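Local coordinates for ribulose bisphosphate carboxylase (Pyrococcus horikoshii, PDB 2D69), which probably catalyses the magnesium-dependent addition of carbon dioxide and water to ribulose 1,5-bisphosphate, giving two molecules of 3-phosphoglycerate in an archaeal pathway of AMP degradation, at residues Tyr175-Gly180 with Gly374-Pro379; Leu17-Gly22 with Lys85-Leu90; Ile251-Ala256 with Leu296-Ala301; Glu358-Phe363 with Asp391-Ala396. All coordinates share one frame; numbering follows the deposited sequence.

Contact 1: Tyr175-Gly180 with Gly374-Pro379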
loop_
_atom_site.group_PDB
_atom_site.type_symbol
_atom_site.label_atom_id
_atom_site.label_comp_id
_atom_site.label_asym_id
_atom_site.label_seq_id
_atom_site.Cartn_x
_atom_site.Cartn_y
_atom_site.Cartn_z
ATOM N N TYR A 175 -16.862 31.243 -20.263
ATOM C CA TYR A 175 -17.825 32.067 -19.476
ATOM C C TYR A 175 -18.903 32.629 -20.382
ATOM O O TYR A 175 -20.073 32.636 -20.018
ATOM C CB TYR A 175 -17.114 33.216 -18.787
ATOM C CG TYR A 175 -18.012 34.020 -17.905
ATOM C CD1 TYR A 175 -18.570 35.189 -18.355
ATOM C CD2 TYR A 175 -18.395 33.543 -16.657
ATOM C CE1 TYR A 175 -19.382 35.955 -17.538
ATOM C CE2 TYR A 175 -19.249 34.259 -15.849
ATOM C CZ TYR A 175 -19.737 35.466 -16.302
ATOM O OH TYR A 175 -20.593 36.196 -15.543
ATOM N N GLU A 176 -18.485 33.138 -21.533
ATOM C CA GLU A 176 -19.407 33.666 -22.515
ATOM C C GLU A 176 -20.407 32.634 -23.015
ATOM O O GLU A 176 -21.614 32.885 -23.055
ATOM C CB GLU A 176 -18.641 34.272 -23.730
ATOM C CG GLU A 176 -17.829 35.536 -23.454
ATOM C CD GLU A 176 -18.645 36.643 -22.795
ATOM O OE1 GLU A 176 -18.340 37.040 -21.648
ATOM O OE2 GLU A 176 -19.578 37.131 -23.457
ATOM N N LEU A 177 -19.900 31.470 -23.373
ATOM C CA LEU A 177 -20.727 30.441 -24.010
ATOM C C LEU A 177 -21.750 29.870 -23.080
ATOM O O LEU A 177 -22.946 29.799 -23.421
ATOM C CB LEU A 177 -19.852 29.321 -24.536
ATOM C CG LEU A 177 -18.950 29.725 -25.692
ATOM C CD1 LEU A 177 -17.893 28.703 -25.937
ATOM C CD2 LEU A 177 -19.756 29.869 -26.930
ATOM N N TRP A 178 -21.278 29.493 -21.895
ATOM C CA TRP A 178 -22.134 28.998 -20.810
ATOM C C TRP A 178 -23.145 30.063 -20.366
ATOM O O TRP A 178 -24.336 29.774 -20.302
ATOM C CB TRP A 178 -21.277 28.547 -19.598
ATOM C CG TRP A 178 -20.644 27.165 -19.669
ATOM C CD1 TRP A 178 -21.147 26.064 -20.271
ATOM C CD2 TRP A 178 -19.396 26.766 -19.097
ATOM N NE1 TRP A 178 -20.322 24.988 -20.065
ATOM C CE2 TRP A 178 -19.244 25.390 -19.335
ATOM C CE3 TRP A 178 -18.424 27.418 -18.328
ATOM C CZ2 TRP A 178 -18.141 24.685 -18.910
ATOM C CZ3 TRP A 178 -17.348 26.744 -17.942
ATOM C CH2 TRP A 178 -17.192 25.376 -18.233
ATOM N N SER A 179 -22.686 31.282 -20.065
ATOM C CA SER A 179 -23.574 32.378 -19.640
ATOM C C SER A 179 -24.695 32.724 -20.642
ATOM O O SER A 179 -25.791 33.124 -20.253
ATOM C CB SER A 179 -22.777 33.666 -19.307
ATOM O OG SER A 179 -21.859 33.453 -18.254
ATOM N N GLY A 180 -24.420 32.575 -21.920
ATOM C CA GLY A 180 -25.406 32.878 -22.932
ATOM C C GLY A 180 -26.407 31.764 -23.156
ATOM O O GLY A 180 -27.390 31.962 -23.868
ATOM N N GLY A 374 -21.667 28.603 -35.821
ATOM C CA GLY A 374 -22.912 29.361 -35.726
ATOM C C GLY A 374 -22.977 30.195 -34.443
ATOM O O GLY A 374 -23.435 31.338 -34.435
ATOM N N VAL A 375 -22.453 29.653 -33.366
ATOM C CA VAL A 375 -22.430 30.358 -32.099
ATOM C C VAL A 375 -21.274 31.357 -32.030
ATOM O O VAL A 375 -21.472 32.527 -31.733
ATOM C CB VAL A 375 -22.392 29.331 -30.918
ATOM C CG1 VAL A 375 -22.100 30.003 -29.614
ATOM C CG2 VAL A 375 -23.727 28.607 -30.845
ATOM N N MET A 376 -20.071 30.893 -32.320
ATOM C CA MET A 376 -18.856 31.737 -32.286
ATOM C C MET A 376 -18.933 32.881 -33.304
ATOM O O MET A 376 -18.331 33.926 -33.105
ATOM C CB MET A 376 -17.605 30.879 -32.542
ATOM C CG MET A 376 -17.253 29.927 -31.388
ATOM S SD MET A 376 -16.785 30.695 -29.772
ATOM C CE MET A 376 -15.572 31.885 -30.237
ATOM N N GLY A 377 -19.728 32.698 -34.358
ATOM C CA GLY A 377 -19.838 33.659 -35.436
ATOM C C GLY A 377 -20.919 34.708 -35.331
ATOM O O GLY A 377 -21.053 35.567 -36.213
ATOM N N HIS A 378 -21.718 34.657 -34.264
ATOM C CA HIS A 378 -22.857 35.558 -34.168
ATOM C C HIS A 378 -22.287 36.963 -34.223
ATOM O O HIS A 378 -21.264 37.229 -33.603
ATOM C CB HIS A 378 -23.583 35.335 -32.861
ATOM C CG HIS A 378 -24.901 36.014 -32.799
ATOM N ND1 HIS A 378 -25.016 37.370 -32.612
ATOM C CD2 HIS A 378 -26.157 35.542 -32.929
ATOM C CE1 HIS A 378 -26.290 37.710 -32.604
ATOM N NE2 HIS A 378 -27.008 36.616 -32.757
ATOM N N PRO A 379 -22.902 37.858 -34.994
ATOM C CA PRO A 379 -22.470 39.259 -35.047
ATOM C C PRO A 379 -22.326 39.981 -33.708
ATOM O O PRO A 379 -21.541 40.918 -33.640
ATOM C CB PRO A 379 -23.564 39.935 -35.884
ATOM C CG PRO A 379 -24.048 38.864 -36.761
ATOM C CD PRO A 379 -24.007 37.583 -35.931
#
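Leu177 carries one flank of helix 167-179 onto Val375 and Met376, while the flat ring of Tyr175 on the same helix lies well away from them: Ser179 OG sits 3.4 Å above one face of that ring, over its centre, and Glu176 OE1 lies in plane at its edge. The contact spans the closure of the alpha/beta barrel, where the helix following strand 154-157 meets the short helix 372-376 after strand 368-370. Across it the interaction is apolar. Leu177 CD2 is the touching branch; it comes within 3.6 Å of Val375 CG1 and lies farther from the sulfur of Met376, whose side chain it crosses at about a right angle. Bends at chi2 (-64°) and chi3 (-50°) fold Met376 back on itself, turning SD rather than the chain end towards the leucine. Met376 also lies beside Lys160, a predicted proton acceptor, and its backbone O accepts a hydrogen bond from Thr57 OG1 of a second subunit, so this packing adjoins the predicted active site and a subunit interface. On the far flank, Tyr175 O is gripped twice, by Ser179 N and, from the opposite face of the carbonyl plane, by Ser179 OG at 2.6 Å.

Contact 2: Leu17-Gly22 with Lys85-Leu90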
loop_
_atom_site.group_PDB
_atom_site.type_symbol
_atom_site.label_atom_id
_atom_site.label_comp_id
_atom_site.label_asym_id
_atom_site.label_seq_id
_atom_site.Cartn_x
_atom_site.Cartn_y
_atom_site.Cartn_z
ATOM N N LEU A 17 -26.264 -22.787 -46.767
ATOM C CA LEU A 17 -27.400 -21.875 -46.923
ATOM C C LEU A 17 -28.753 -22.377 -46.384
ATOM O O LEU A 17 -29.727 -21.606 -46.329
ATOM C CB LEU A 17 -27.527 -21.398 -48.383
ATOM C CG LEU A 17 -26.277 -20.627 -48.841
ATOM C CD1 LEU A 17 -26.426 -20.119 -50.254
ATOM C CD2 LEU A 17 -25.932 -19.431 -47.877
ATOM N N ASN A 18 -28.813 -23.628 -45.945
ATOM C CA ASN A 18 -29.966 -24.132 -45.184
ATOM C C ASN A 18 -29.798 -24.099 -43.647
ATOM O O ASN A 18 -30.745 -24.396 -42.918
ATOM C CB ASN A 18 -30.294 -25.556 -45.636
ATOM C CG ASN A 18 -30.615 -25.623 -47.116
ATOM O OD1 ASN A 18 -30.083 -26.449 -47.825
ATOM N ND2 ASN A 18 -31.468 -24.729 -47.583
ATOM N N TYR A 19 -28.617 -23.732 -43.163
ATOM C CA TYR A 19 -28.375 -23.674 -41.733
ATOM C C TYR A 19 -29.252 -22.617 -41.080
ATOM O O TYR A 19 -29.404 -21.510 -41.608
ATOM C CB TYR A 19 -26.901 -23.384 -41.442
ATOM C CG TYR A 19 -26.551 -23.344 -39.963
ATOM C CD1 TYR A 19 -26.293 -22.140 -39.323
ATOM C CD2 TYR A 19 -26.507 -24.507 -39.204
ATOM C CE1 TYR A 19 -25.958 -22.084 -37.939
ATOM C CE2 TYR A 19 -26.201 -24.477 -37.838
ATOM C CZ TYR A 19 -25.934 -23.258 -37.204
ATOM O OH TYR A 19 -25.606 -23.234 -35.855
ATOM N N GLU A 20 -29.815 -22.958 -39.922
ATOM C CA GLU A 20 -30.681 -22.055 -39.165
ATOM C C GLU A 20 -29.998 -21.766 -37.830
ATOM O O GLU A 20 -29.980 -22.603 -36.934
ATOM C CB GLU A 20 -32.054 -22.681 -38.940
ATOM C CG GLU A 20 -33.027 -22.533 -40.117
ATOM C CD GLU A 20 -34.212 -23.495 -40.019
ATOM O OE1 GLU A 20 -34.664 -23.949 -41.093
ATOM O OE2 GLU A 20 -34.681 -23.809 -38.880
ATOM N N PRO A 21 -29.438 -20.581 -37.681
ATOM C CA PRO A 21 -28.704 -20.277 -36.451
ATOM C C PRO A 21 -29.587 -20.260 -35.202
ATOM O O PRO A 21 -30.708 -19.813 -35.277
ATOM C CB PRO A 21 -28.093 -18.880 -36.703
ATOM C CG PRO A 21 -28.519 -18.432 -38.053
ATOM C CD PRO A 21 -29.452 -19.468 -38.649
ATOM N N GLY A 22 -29.058 -20.747 -34.084
ATOM C CA GLY A 22 -29.674 -20.612 -32.762
ATOM C C GLY A 22 -29.677 -19.197 -32.212
ATOM O O GLY A 22 -28.874 -18.357 -32.628
ATOM N N LYS A 85 -24.544 -13.283 -44.386
ATOM C CA LYS A 85 -24.711 -13.272 -42.953
ATOM C C LYS A 85 -24.073 -14.540 -42.470
ATOM O O LYS A 85 -24.253 -15.612 -43.058
ATOM C CB LYS A 85 -26.182 -13.235 -42.561
ATOM C CG LYS A 85 -26.985 -12.173 -43.257
ATOM C CD LYS A 85 -28.399 -12.099 -42.677
ATOM C CE LYS A 85 -29.321 -11.198 -43.511
ATOM N NZ LYS A 85 -30.771 -11.396 -43.188
ATOM N N ILE A 86 -23.312 -14.423 -41.406
ATOM C CA ILE A 86 -22.501 -15.524 -40.902
ATOM C C ILE A 86 -22.782 -15.687 -39.417
ATOM O O ILE A 86 -22.943 -14.693 -38.697
ATOM C CB ILE A 86 -20.998 -15.274 -41.153
ATOM C CG1 ILE A 86 -20.730 -15.039 -42.665
ATOM C CG2 ILE A 86 -20.190 -16.479 -40.643
ATOM C CD1 ILE A 86 -19.231 -14.673 -43.014
ATOM N N ALA A 87 -22.892 -16.942 -39.007
ATOM C CA ALA A 87 -23.212 -17.299 -37.639
ATOM C C ALA A 87 -22.004 -17.878 -36.919
ATOM O O ALA A 87 -21.319 -18.735 -37.460
ATOM C CB ALA A 87 -24.355 -18.292 -37.605
ATOM N N TYR A 88 -21.816 -17.421 -35.678
ATOM C CA TYR A 88 -20.657 -17.690 -34.824
ATOM C C TYR A 88 -21.078 -18.239 -33.475
ATOM O O TYR A 88 -21.785 -17.563 -32.732
ATOM C CB TYR A 88 -19.858 -16.387 -34.565
ATOM C CG TYR A 88 -19.254 -15.795 -35.840
ATOM C CD1 TYR A 88 -17.944 -16.031 -36.183
ATOM C CD2 TYR A 88 -20.030 -15.013 -36.702
ATOM C CE1 TYR A 88 -17.401 -15.498 -37.328
ATOM C CE2 TYR A 88 -19.508 -14.447 -37.817
ATOM C CZ TYR A 88 -18.192 -14.706 -38.152
ATOM O OH TYR A 88 -17.710 -14.171 -39.304
ATOM N N PRO A 89 -20.620 -19.440 -33.140
ATOM C CA PRO A 89 -20.793 -19.969 -31.794
ATOM C C PRO A 89 -19.930 -19.233 -30.781
ATOM O O PRO A 89 -18.815 -18.764 -31.096
ATOM C CB PRO A 89 -20.372 -21.436 -31.944
ATOM C CG PRO A 89 -19.387 -21.406 -32.991
ATOM C CD PRO A 89 -19.839 -20.355 -33.991
ATOM N N LEU A 90 -20.466 -19.092 -29.561
ATOM C CA LEU A 90 -19.799 -18.315 -28.525
ATOM C C LEU A 90 -18.533 -18.961 -27.984
ATOM O O LEU A 90 -17.787 -18.322 -27.285
ATOM C CB LEU A 90 -20.761 -18.059 -27.389
ATOM C CG LEU A 90 -21.997 -17.298 -27.819
ATOM C CD1 LEU A 90 -22.711 -16.883 -26.578
ATOM C CD2 LEU A 90 -21.663 -16.046 -28.619
#
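Tyr19 and Pro21, two residues of the loop before strand 26-34, close over the methyl group of Ala87 on strand 81-88. Followed outward from the loop, Tyr19 starts with CB, which is still 6.9 Å from Ala87 CB. With chi1 at -178° its CG lies opposite the backbone N, and the ring is carried past Pro21 towards the strand. The proline lies to one face of the ring, near its rim: Tyr19 CD1 is 4.2 Å from Pro21 CD, and CE1, the next ring atom, packs against Pro21 CA at 3.6 Å. CE1 also reaches Ala87 CB at 4.1 Å. That methyl meets the ring at its edge, near the ring plane, and does not lie over a face. At the tip, OH turns to polar company and hydrogen-bonds to Glu25 OE1. The other oxygen of that carboxylate takes the N-H of Gly22, so Glu25 ties down both the tyrosine and the backbone of the loop at Gly22. Pro21 completes the grip on the alanine, with CB 3.9 Å from Ala87 CB and CG slightly farther away. Phe73, on the neighbouring strand 71-78, touches both Pro21 and Ala87 and extends the apolar patch. Ile86, the residue before Ala87, turns its side chain to the other face of the sheet and meets helix 39-49 there. Loop on one face and helix on the other, with side chains alternating along the strand between them, build up the layered N-terminal domain of the Rubisco large chain around its mixed beta-sheet.

Contact 3: Ile251-Ala256 with Leu296-Ala301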
loop_
_atom_site.group_PDB
_atom_site.type_symbol
_atom_site.label_atom_id
_atom_site.label_comp_id
_atom_site.label_asym_id
_atom_site.label_seq_id
_atom_site.Cartn_x
_atom_site.Cartn_y
_atom_site.Cartn_z
ATOM N N ILE A 251 -13.661 11.320 -25.062
ATOM C CA ILE A 251 -12.598 10.457 -25.537
ATOM C C ILE A 251 -12.730 10.364 -27.054
ATOM O O ILE A 251 -13.814 10.134 -27.554
ATOM C CB ILE A 251 -12.699 9.066 -24.897
ATOM C CG1 ILE A 251 -12.600 9.137 -23.357
ATOM C CG2 ILE A 251 -11.594 8.158 -25.396
ATOM C CD1 ILE A 251 -12.801 7.795 -22.651
ATOM N N ASP A 252 -11.626 10.542 -27.756
ATOM C CA ASP A 252 -11.492 10.269 -29.165
ATOM C C ASP A 252 -11.367 8.727 -29.311
ATOM O O ASP A 252 -10.275 8.183 -29.226
ATOM C CB ASP A 252 -10.231 10.917 -29.809
ATOM C CG ASP A 252 -10.181 12.456 -29.737
ATOM O OD1 ASP A 252 -11.232 13.108 -29.444
ATOM O OD2 ASP A 252 -9.095 13.112 -29.977
ATOM N N ILE A 253 -12.476 8.020 -29.479
ATOM C CA ILE A 253 -12.454 6.586 -29.252
ATOM C C ILE A 253 -11.837 5.802 -30.366
ATOM O O ILE A 253 -11.387 4.717 -30.119
ATOM C CB ILE A 253 -13.844 5.984 -28.919
ATOM C CG1 ILE A 253 -14.799 6.028 -30.123
ATOM C CG2 ILE A 253 -14.459 6.670 -27.719
ATOM C CD1 ILE A 253 -16.037 5.291 -29.890
ATOM N N VAL A 254 -11.859 6.321 -31.574
ATOM C CA VAL A 254 -11.248 5.602 -32.695
ATOM C C VAL A 254 -9.724 5.735 -32.669
ATOM O O VAL A 254 -9.010 4.756 -32.846
ATOM C CB VAL A 254 -11.826 6.035 -34.072
ATOM C CG1 VAL A 254 -11.151 5.211 -35.273
ATOM C CG2 VAL A 254 -13.290 5.813 -34.079
ATOM N N VAL A 255 -9.229 6.937 -32.468
ATOM C CA VAL A 255 -7.806 7.183 -32.331
ATOM C C VAL A 255 -7.250 6.462 -31.080
ATOM O O VAL A 255 -6.212 5.853 -31.121
ATOM C CB VAL A 255 -7.541 8.699 -32.134
ATOM C CG1 VAL A 255 -6.125 8.952 -31.885
ATOM C CG2 VAL A 255 -8.062 9.522 -33.354
ATOM N N ALA A 256 -7.937 6.562 -29.956
ATOM C CA ALA A 256 -7.502 5.827 -28.760
ATOM C C ALA A 256 -7.571 4.291 -28.871
ATOM O O ALA A 256 -6.653 3.551 -28.466
ATOM C CB ALA A 256 -8.331 6.257 -27.583
ATOM N N LEU A 296 -22.578 2.332 -38.226
ATOM C CA LEU A 296 -23.578 1.620 -37.427
ATOM C C LEU A 296 -22.926 0.556 -36.508
ATOM O O LEU A 296 -23.272 0.444 -35.327
ATOM C CB LEU A 296 -24.611 0.959 -38.329
ATOM C CG LEU A 296 -25.588 -0.013 -37.637
ATOM C CD1 LEU A 296 -26.370 0.767 -36.584
ATOM C CD2 LEU A 296 -26.545 -0.634 -38.651
ATOM N N ALA A 297 -21.958 -0.185 -37.051
ATOM C CA ALA A 297 -21.288 -1.245 -36.297
ATOM C C ALA A 297 -20.394 -0.668 -35.209
ATOM O O ALA A 297 -20.373 -1.126 -34.078
ATOM C CB ALA A 297 -20.485 -2.133 -37.231
ATOM N N LEU A 298 -19.662 0.373 -35.575
ATOM C CA LEU A 298 -18.834 1.109 -34.646
ATOM C C LEU A 298 -19.690 1.622 -33.537
ATOM O O LEU A 298 -19.355 1.461 -32.383
ATOM C CB LEU A 298 -18.207 2.282 -35.339
ATOM C CG LEU A 298 -16.877 2.832 -34.902
ATOM C CD1 LEU A 298 -16.331 3.764 -36.014
ATOM C CD2 LEU A 298 -17.028 3.613 -33.624
ATOM N N ALA A 299 -20.816 2.214 -33.896
ATOM C CA ALA A 299 -21.720 2.789 -32.920
ATOM C C ALA A 299 -22.278 1.715 -31.972
ATOM O O ALA A 299 -22.530 1.986 -30.802
ATOM C CB ALA A 299 -22.874 3.502 -33.619
ATOM N N LYS A 300 -22.525 0.528 -32.506
ATOM C CA LYS A 300 -23.086 -0.562 -31.725
ATOM C C LYS A 300 -22.058 -1.040 -30.705
ATOM O O LYS A 300 -22.369 -1.265 -29.553
ATOM C CB LYS A 300 -23.519 -1.708 -32.651
ATOM C CG LYS A 300 -24.033 -2.954 -31.968
ATOM C CD LYS A 300 -24.753 -3.875 -32.941
ATOM C CE LYS A 300 -26.251 -3.583 -33.120
ATOM N NZ LYS A 300 -26.828 -4.435 -34.286
ATOM N N ALA A 301 -20.840 -1.280 -31.160
ATOM C CA ALA A 301 -19.755 -1.566 -30.225
ATOM C C ALA A 301 -19.637 -0.501 -29.146
ATOM O O ALA A 301 -19.506 -0.820 -27.954
ATOM C CB ALA A 301 -18.455 -1.725 -30.965
#
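Leu298 of helix 295-305 gives up the most surface here, and its forked end is shared between two neighbours on the opposite segment, Val254 and Ile253. The CD1 branch packs against Val254 CG2 at 4.1 Å, and the CD2 branch meets Ile253 CD1 at a similar distance. A chi1 of -151° sets Leu298 CG roughly opposite the backbone N, which carries the fork toward helix 253-256. Val254 has its side chain crossing that of the leucine at about a right angle, with one of its two methyls in touch. Ile253, in contrast, reaches in with the far end of its long branch. Both belong to the short helix 253-256, which starts directly after barrel strand 248-252, so the leucine ties the C-terminal end of that strand to an outer helix of the barrel; Trp258 also touches Leu298. Arg279, a predicted substrate-binding residue, lies close to Val254, and Ile253 makes a backbone hydrogen bond with His278, a predicted proton acceptor. No hydrogen bond or charge pair crosses between the segments. Cohesion across them is therefore that of methyl groups in dispersion contact, set by shape and burial rather than by directional bonds.

Contact 4: Glu358-Phe363 with Asp391-Ala396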
loop_
_atom_site.group_PDB
_atom_site.type_symbol
_atom_site.label_atom_id
_atom_site.label_comp_id
_atom_site.label_asym_id
_atom_site.label_seq_id
_atom_site.Cartn_x
_atom_site.Cartn_y
_atom_site.Cartn_z
ATOM N N GLU A 358 -35.772 22.261 -38.617
ATOM C CA GLU A 358 -35.611 21.126 -39.505
ATOM C C GLU A 358 -34.866 19.983 -38.798
ATOM O O GLU A 358 -35.268 18.793 -38.875
ATOM C CB GLU A 358 -34.857 21.564 -40.774
ATOM C CG GLU A 358 -34.784 20.520 -41.879
ATOM C CD GLU A 358 -33.812 20.860 -43.025
ATOM O OE1 GLU A 358 -33.183 21.959 -43.035
ATOM O OE2 GLU A 358 -33.689 20.005 -43.954
ATOM N N LEU A 359 -33.797 20.330 -38.085
ATOM C CA LEU A 359 -33.011 19.322 -37.377
ATOM C C LEU A 359 -33.881 18.520 -36.397
ATOM O O LEU A 359 -33.882 17.300 -36.419
ATOM C CB LEU A 359 -31.828 19.959 -36.663
ATOM C CG LEU A 359 -30.952 18.975 -35.901
ATOM C CD1 LEU A 359 -30.219 18.087 -36.887
ATOM C CD2 LEU A 359 -29.976 19.708 -34.981
ATOM N N ILE A 360 -34.678 19.225 -35.604
ATOM C CA ILE A 360 -35.567 18.599 -34.644
ATOM C C ILE A 360 -36.743 17.821 -35.280
ATOM O O ILE A 360 -37.036 16.689 -34.850
ATOM C CB ILE A 360 -36.010 19.635 -33.587
ATOM C CG1 ILE A 360 -34.803 19.973 -32.694
ATOM C CG2 ILE A 360 -37.141 19.107 -32.735
ATOM C CD1 ILE A 360 -34.990 21.218 -31.857
ATOM N N ARG A 361 -37.376 18.376 -36.308
ATOM C CA ARG A 361 -38.439 17.669 -37.023
ATOM C C ARG A 361 -37.946 16.308 -37.507
ATOM O O ARG A 361 -38.627 15.303 -37.339
ATOM C CB ARG A 361 -38.866 18.481 -38.234
ATOM C CG ARG A 361 -40.206 18.173 -38.788
ATOM C CD ARG A 361 -40.531 19.060 -40.024
ATOM N NE ARG A 361 -40.080 18.334 -41.215
ATOM C CZ ARG A 361 -39.089 18.691 -42.044
ATOM N NH1 ARG A 361 -38.796 17.882 -43.054
ATOM N NH2 ARG A 361 -38.412 19.849 -41.925
ATOM N N LEU A 362 -36.765 16.303 -38.115
ATOM C CA LEU A 362 -36.184 15.093 -38.717
ATOM C C LEU A 362 -35.541 14.115 -37.727
ATOM O O LEU A 362 -35.559 12.895 -37.946
ATOM C CB LEU A 362 -35.141 15.466 -39.774
ATOM C CG LEU A 362 -35.687 16.122 -41.063
ATOM C CD1 LEU A 362 -34.539 16.479 -41.992
ATOM C CD2 LEU A 362 -36.683 15.236 -41.804
ATOM N N PHE A 363 -34.923 14.626 -36.672
ATOM C CA PHE A 363 -34.132 13.763 -35.776
ATOM C C PHE A 363 -34.569 13.776 -34.296
ATOM O O PHE A 363 -33.926 13.154 -33.478
ATOM C CB PHE A 363 -32.641 14.106 -35.875
ATOM C CG PHE A 363 -32.034 13.843 -37.242
ATOM C CD1 PHE A 363 -31.808 14.896 -38.124
ATOM C CD2 PHE A 363 -31.682 12.559 -37.628
ATOM C CE1 PHE A 363 -31.253 14.688 -39.375
ATOM C CE2 PHE A 363 -31.103 12.320 -38.885
ATOM C CZ PHE A 363 -30.878 13.394 -39.766
ATOM N N ASP A 391 -32.803 29.927 -28.126
ATOM C CA ASP A 391 -34.119 30.465 -28.430
ATOM C C ASP A 391 -34.700 29.762 -29.636
ATOM O O ASP A 391 -35.897 29.487 -29.672
ATOM C CB ASP A 391 -34.038 31.935 -28.717
ATOM C CG ASP A 391 -33.854 32.772 -27.462
ATOM O OD1 ASP A 391 -34.047 32.297 -26.308
ATOM O OD2 ASP A 391 -33.534 33.944 -27.548
ATOM N N ALA A 392 -33.868 29.448 -30.624
ATOM C CA ALA A 392 -34.364 28.729 -31.781
ATOM C C ALA A 392 -34.844 27.328 -31.392
ATOM O O ALA A 392 -35.808 26.855 -31.956
ATOM C CB ALA A 392 -33.317 28.663 -32.900
ATOM N N ILE A 393 -34.173 26.668 -30.448
ATOM C CA ILE A 393 -34.585 25.339 -29.982
ATOM C C ILE A 393 -35.900 25.449 -29.176
ATOM O O ILE A 393 -36.814 24.663 -29.379
ATOM C CB ILE A 393 -33.453 24.665 -29.154
ATOM C CG1 ILE A 393 -32.280 24.279 -30.065
ATOM C CG2 ILE A 393 -33.952 23.449 -28.438
ATOM C CD1 ILE A 393 -30.978 24.159 -29.327
ATOM N N ASP A 394 -36.037 26.460 -28.323
ATOM C CA ASP A 394 -37.284 26.612 -27.571
ATOM C C ASP A 394 -38.448 26.809 -28.552
ATOM O O ASP A 394 -39.502 26.237 -28.358
ATOM C CB ASP A 394 -37.214 27.781 -26.607
ATOM C CG ASP A 394 -36.352 27.508 -25.413
ATOM O OD1 ASP A 394 -36.103 26.336 -25.077
ATOM O OD2 ASP A 394 -35.895 28.443 -24.740
ATOM N N ALA A 395 -38.239 27.598 -29.612
ATOM C CA ALA A 395 -39.233 27.792 -30.652
ATOM C C ALA A 395 -39.543 26.508 -31.433
ATOM O O ALA A 395 -40.700 26.187 -31.657
ATOM C CB ALA A 395 -38.807 28.909 -31.605
ATOM N N ALA A 396 -38.528 25.803 -31.903
ATOM C CA ALA A 396 -38.777 24.561 -32.612
ATOM C C ALA A 396 -39.678 23.647 -31.740
ATOM O O ALA A 396 -40.651 23.112 -32.210
ATOM C CB ALA A 396 -37.459 23.861 -32.961
#
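Ile360 spans the groove between two helices to reach Ala396 and Ile393, joining two helices of the outer layer of the alpha/beta barrel: helix 356-363 follows strand 344-348, and helix 382-398 comes after strand 368-370, the next strand of the barrel. The isoleucine does this with its long branch. At chi1 -70° CG1 stands opposite the carbonyl carbon, and chi2 at 165° continues the chain nearly straight, so CD1 becomes the foremost atom; the shorter methyl CG2 stands opposite the backbone N. Ile393 has the same chi1, yet the part it offers is its short branch, CG2, 4.2 Å from Ile360 CD1. Ala396, one turn farther along the helix, has a single methyl to present, and the backbones come closest there, with 7.1 Å between Ile360 CA and Ala396 CA. Pro153, in the loop before strand 154-157, touches both isoleucines and adds to the same apolar cluster. Arg361, next to Ile360, swings its end away from the pairing, with Leu362 CG against one face of its guanidinium, offset toward the rim. Ile360 CD1 thus touches two side chains, with Ala396 CB the nearer at 3.8 Å.

Contact 2 comes first along the chain and belongs to the N-terminal domain; the other three lie in the catalytic alpha/beta barrel. Contact 1 brackets contact 3 in sequence, whereas contacts 1 and 4 interleave: 358-363 lies between 175-180 and 374-379, and 391-396 follows both. Their centres, 19 Å apart, lie on the same side of the chain's centre; contact 1 joins helices after the first and last barrel strands, contact 4 helices after the last two. Contact 3 sits near the chain's centre, about 29 Å from contact 1 and 26 Å from contact 2 (centre to centre). Contacts 1 and 2, 53 Å apart, are on opposite sides. Contacts 1 and 3 border a subunit interface.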